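Local coordinates for protein glycerol Dehydrogenase (Unidentified, PDB 5XN8) that catalyses the NAD-dependent oxidation of glycerol to dihydroxyacetone and probably accepts other small diols, as a metal-dependent member of the iron-containing alcohol dehydrogenase family, at residues A[189-203]-A[238-250]. Numbering follows the deposited sequence.
Sequences SMAGGQSTEAALSLA and TYLSGIGFESSGL
Ser195 OG receives a bond from Ser248 OG at 2.8 Å and donates its own hydrogen bond to Thr196 O, so one buried hydroxyl links segment 238-250 to the turn that leads into helix 197-203. The Ser195 side chain, with OG anti to the backbone N (chi1 -168°), carries the oxygen across to Ser248, whose hydroxyl also rests against Leu200 CA. Just beyond, Thr196 N-caps helix 197-203, its OG1 accepting from Ala199 N in a nearly straight bond.

A backbone bond joins the earlier part of the 189-196 loop to the same segment. Glu246 O, near the C-terminal end of its helix, accepts from Ala191 N at 3.1 Å, the donor tilted 26° from the carbonyl plane, while Ser189 CB packs against the same oxygen. Met190 lies across Glu246 at about a right angle, and its chain bends at chi3 to bring SD 3.7 Å from Phe245 CE1, an oblique Met-aromatic contact. The carboxylate of Glu246 is held by Ala126 N and Asn146, and Ser247 OG by Gln6 N of strand 3-6.

The arrangement illustrates how the all-helical C-terminal domain of this family assembles: helices 197-203 and 238-247 cross at -132° with axes 8.0 Å apart, an approach eased by Ala199, Ala203 and Gly244. Farther along, Leu202 forks over the second helix, with CD2 3.6 Å from Leu240 CD2 and CD1 against Ile243 CG2; Leu202 CD1 also lies at the edge of the Tyr239 ring. Ala198 and Leu202 also pack against a second subunit. Phe245 lies beside Asp121 and Ser125, which probably bind glycerol and NAD(+), respectively, and about 6 Å separates its side chain from the bound zinc.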
loop_
_atom_site.group_PDB
_atom_site.type_symbol
_atom_site.label_atom_id
_atom_site.label_comp_id
_atom_site.label_asym_id
_atom_site.label_seq_id
_atom_site.Cartn_x
_atom_site.Cartn_y
_atom_site.Cartn_z
ATOM N N SER A 189 -35.671 -9.646 10.508
ATOM C CA SER A 189 -35.389 -9.189 11.870
ATOM C C SER A 189 -36.676 -8.953 12.655
ATOM O O SER A 189 -37.775 -9.038 12.108
ATOM C CB SER A 189 -34.562 -7.901 11.825
ATOM O OG SER A 189 -35.316 -6.818 11.317
ATOM N N MET A 190 -36.520 -8.645 13.943
ATOM C CA MET A 190 -37.649 -8.312 14.831
ATOM C C MET A 190 -38.402 -7.065 14.397
ATOM O O MET A 190 -39.596 -6.943 14.668
ATOM C CB MET A 190 -37.173 -8.108 16.260
ATOM C CG MET A 190 -36.705 -9.382 16.950
ATOM S SD MET A 190 -35.836 -9.006 18.482
ATOM C CE MET A 190 -37.164 -8.180 19.382
ATOM N N ALA A 191 -37.689 -6.134 13.756
ATOM C CA ALA A 191 -38.298 -4.976 13.111
ATOM C C ALA A 191 -39.341 -5.376 12.065
ATOM O O ALA A 191 -40.301 -4.643 11.846
ATOM C CB ALA A 191 -37.229 -4.102 12.481
ATOM N N GLY A 192 -39.136 -6.522 11.419
ATOM C CA GLY A 192 -40.164 -7.184 10.606
ATOM C C GLY A 192 -39.830 -7.397 9.139
ATOM O O GLY A 192 -40.618 -8.014 8.422
ATOM N N GLY A 193 -38.677 -6.897 8.684
ATOM C CA GLY A 193 -38.249 -7.060 7.295
ATOM C C GLY A 193 -36.763 -7.329 7.150
ATOM O O GLY A 193 -36.114 -7.806 8.064
ATOM N N GLN A 194 -36.235 -7.013 5.978
ATOM C CA GLN A 194 -34.800 -7.094 5.720
ATOM C C GLN A 194 -34.084 -5.949 6.434
ATOM O O GLN A 194 -34.720 -5.006 6.921
ATOM C CB GLN A 194 -34.506 -7.029 4.218
ATOM C CG GLN A 194 -35.203 -8.075 3.352
ATOM C CD GLN A 194 -34.849 -9.495 3.711
ATOM O OE1 GLN A 194 -33.754 -9.768 4.200
ATOM N NE2 GLN A 194 -35.773 -10.417 3.468
ATOM N N SER A 195 -32.759 -6.024 6.493
ATOM C CA SER A 195 -31.968 -4.970 7.118
ATOM C C SER A 195 -31.796 -3.769 6.198
ATOM O O SER A 195 -31.551 -3.911 4.997
ATOM C CB SER A 195 -30.594 -5.467 7.534
ATOM O OG SER A 195 -29.972 -4.513 8.372
ATOM N N THR A 196 -31.928 -2.589 6.784
ATOM C CA THR A 196 -31.477 -1.365 6.161
ATOM C C THR A 196 -29.950 -1.365 6.223
ATOM O O THR A 196 -29.367 -2.093 7.020
ATOM C CB THR A 196 -32.020 -0.120 6.899
ATOM O OG1 THR A 196 -31.630 -0.168 8.278
ATOM C CG2 THR A 196 -33.520 -0.034 6.790
ATOM N N GLU A 197 -29.313 -0.552 5.380
ATOM C CA GLU A 197 -27.871 -0.345 5.480
ATOM C C GLU A 197 -27.513 0.379 6.768
ATOM O O GLU A 197 -26.467 0.091 7.362
ATOM C CB GLU A 197 -27.320 0.424 4.281
ATOM C CG GLU A 197 -27.477 -0.279 2.937
ATOM C CD GLU A 197 -26.886 -1.685 2.928
ATOM O OE1 GLU A 197 -25.780 -1.874 3.451
ATOM O OE2 GLU A 197 -27.537 -2.597 2.381
ATOM N N ALA A 198 -28.387 1.291 7.193
ATOM C CA ALA A 198 -28.253 2.017 8.467
ATOM C C ALA A 198 -27.982 1.106 9.657
ATOM O O ALA A 198 -26.999 1.282 10.378
ATOM C CB ALA A 198 -29.514 2.836 8.732
ATOM N N ALA A 199 -28.862 0.138 9.844
ATOM C CA ALA A 199 -28.793 -0.824 10.949
ATOM C C ALA A 199 -27.554 -1.701 10.881
ATOM O O ALA A 199 -26.917 -1.956 11.913
ATOM C CB ALA A 199 -30.047 -1.691 10.958
ATOM N N LEU A 200 -27.215 -2.167 9.682
ATOM C CA LEU A 200 -26.003 -2.975 9.459
ATOM C C LEU A 200 -24.724 -2.169 9.652
ATOM O O LEU A 200 -23.735 -2.687 10.167
ATOM C CB LEU A 200 -26.017 -3.581 8.054
ATOM C CG LEU A 200 -24.840 -4.488 7.671
ATOM C CD1 LEU A 200 -24.927 -5.814 8.392
ATOM C CD2 LEU A 200 -24.771 -4.709 6.176
ATOM N N SER A 201 -24.728 -0.917 9.206
ATOM C CA SER A 201 -23.585 -0.019 9.411
ATOM C C SER A 201 -23.321 0.223 10.898
ATOM O O SER A 201 -22.172 0.261 11.320
ATOM C CB SER A 201 -23.820 1.318 8.716
ATOM O OG SER A 201 -24.720 2.094 9.475
ATOM N N LEU A 202 -24.388 0.402 11.675
ATOM C CA LEU A 202 -24.280 0.597 13.132
ATOM C C LEU A 202 -23.852 -0.680 13.847
ATOM O O LEU A 202 -23.117 -0.627 14.834
ATOM C CB LEU A 202 -25.598 1.109 13.720
ATOM C CG LEU A 202 -26.024 2.537 13.381
ATOM C CD1 LEU A 202 -27.451 2.754 13.863
ATOM C CD2 LEU A 202 -25.110 3.600 13.962
ATOM N N ALA A 203 -24.306 -1.821 13.337
ATOM C CA ALA A 203 -23.788 -3.129 13.755
ATOM C C ALA A 203 -22.273 -3.231 13.598
ATOM O O ALA A 203 -21.597 -3.725 14.496
ATOM C CB ALA A 203 -24.463 -4.244 12.975
ATOM N N THR A 238 -25.122 -0.066 24.103
ATOM C CA THR A 238 -26.542 0.226 24.273
ATOM C C THR A 238 -27.256 0.604 22.976
ATOM O O THR A 238 -28.199 -0.081 22.582
ATOM C CB THR A 238 -26.750 1.335 25.318
ATOM O OG1 THR A 238 -25.839 1.137 26.404
ATOM C CG2 THR A 238 -28.193 1.306 25.849
ATOM N N TYR A 239 -26.839 1.688 22.327
ATOM C CA TYR A 239 -27.530 2.145 21.117
ATOM C C TYR A 239 -27.092 1.369 19.874
ATOM O O TYR A 239 -27.943 0.903 19.118
ATOM C CB TYR A 239 -27.378 3.669 20.906
ATOM C CG TYR A 239 -28.362 4.196 19.883
ATOM C CD1 TYR A 239 -28.075 4.144 18.524
ATOM C CD2 TYR A 239 -29.603 4.690 20.268
ATOM C CE1 TYR A 239 -28.992 4.606 17.574
ATOM C CE2 TYR A 239 -30.525 5.141 19.332
ATOM C CZ TYR A 239 -30.221 5.101 17.991
ATOM O OH TYR A 239 -31.146 5.553 17.081
ATOM N N LEU A 240 -25.785 1.226 19.657
ATOM C CA LEU A 240 -25.282 0.586 18.434
ATOM C C LEU A 240 -25.608 -0.905 18.391
ATOM O O LEU A 240 -25.953 -1.442 17.325
ATOM C CB LEU A 240 -23.765 0.775 18.280
ATOM C CG LEU A 240 -23.183 2.191 18.310
ATOM C CD1 LEU A 240 -21.705 2.170 17.953
ATOM C CD2 LEU A 240 -23.939 3.101 17.340
ATOM N N SER A 241 -25.470 -1.575 19.530
ATOM C CA SER A 241 -25.760 -3.002 19.612
ATOM C C SER A 241 -27.267 -3.247 19.597
ATOM O O SER A 241 -27.733 -4.203 18.979
ATOM C CB SER A 241 -25.115 -3.614 20.865
ATOM O OG SER A 241 -25.313 -5.023 20.922
ATOM N N GLY A 242 -28.015 -2.367 20.268
ATOM C CA GLY A 242 -29.474 -2.434 20.328
ATOM C C GLY A 242 -30.208 -2.294 19.009
ATOM O O GLY A 242 -31.103 -3.092 18.708
ATOM N N ILE A 243 -29.848 -1.273 18.232
ATOM C CA ILE A 243 -30.382 -1.105 16.863
ATOM C C ILE A 243 -29.881 -2.267 16.008
ATOM O O ILE A 243 -30.624 -2.816 15.203
ATOM C CB ILE A 243 -29.953 0.242 16.212
ATOM C CG1 ILE A 243 -30.471 1.463 16.986
ATOM C CG2 ILE A 243 -30.409 0.321 14.756
ATOM C CD1 ILE A 243 -31.969 1.595 17.079
ATOM N N GLY A 244 -28.616 -2.636 16.198
ATOM C CA GLY A 244 -28.001 -3.756 15.495
ATOM C C GLY A 244 -28.726 -5.083 15.584
ATOM O O GLY A 244 -28.955 -5.711 14.563
ATOM N N PHE A 245 -29.111 -5.519 16.782
ATOM C CA PHE A 245 -29.739 -6.847 16.924
ATOM C C PHE A 245 -31.217 -6.839 16.508
ATOM O O PHE A 245 -31.689 -7.785 15.863
ATOM C CB PHE A 245 -29.505 -7.443 18.334
ATOM C CG PHE A 245 -30.623 -7.202 19.327
ATOM C CD1 PHE A 245 -31.744 -8.021 19.344
ATOM C CD2 PHE A 245 -30.532 -6.181 20.269
ATOM C CE1 PHE A 245 -32.767 -7.811 20.262
ATOM C CE2 PHE A 245 -31.550 -5.962 21.182
ATOM C CZ PHE A 245 -32.673 -6.777 21.184
ATOM N N GLU A 246 -31.934 -5.774 16.866
ATOM C CA GLU A 246 -33.379 -5.710 16.655
ATOM C C GLU A 246 -33.760 -5.454 15.201
ATOM O O GLU A 246 -34.740 -6.028 14.714
ATOM C CB GLU A 246 -34.000 -4.633 17.550
ATOM C CG GLU A 246 -35.524 -4.628 17.547
ATOM C CD GLU A 246 -36.100 -3.641 18.536
ATOM O OE1 GLU A 246 -35.779 -2.430 18.438
ATOM O OE2 GLU A 246 -36.879 -4.078 19.417
ATOM N N SER A 247 -33.005 -4.580 14.526
ATOM C CA SER A 247 -33.298 -4.163 13.152
ATOM C C SER A 247 -32.361 -4.737 12.078
ATOM O O SER A 247 -32.623 -4.563 10.882
ATOM C CB SER A 247 -33.301 -2.633 13.068
ATOM O OG SER A 247 -34.345 -2.090 13.863
ATOM N N SER A 248 -31.277 -5.404 12.477
ATOM C CA SER A 248 -30.428 -6.131 11.520
ATOM C C SER A 248 -30.592 -7.644 11.697
ATOM O O SER A 248 -30.809 -8.349 10.716
ATOM C CB SER A 248 -28.965 -5.687 11.639
ATOM O OG SER A 248 -28.366 -5.532 10.360
ATOM N N GLY A 249 -30.485 -8.139 12.934
ATOM C CA GLY A 249 -30.847 -9.530 13.274
ATOM C C GLY A 249 -29.917 -10.268 14.245
ATOM O O GLY A 249 -28.718 -9.948 14.333
ATOM N N LEU A 250 -30.492 -11.254 14.954
ATOM C CA LEU A 250 -29.763 -12.256 15.734
ATOM C C LEU A 250 -29.561 -13.525 14.903
ATOM O O LEU A 250 -30.316 -13.791 13.972
ATOM C CB LEU A 250 -30.560 -12.671 16.980
ATOM C CG LEU A 250 -30.979 -11.600 17.979
ATOM C CD1 LEU A 250 -32.009 -12.170 18.946
ATOM C CD2 LEU A 250 -29.773 -11.086 18.740
#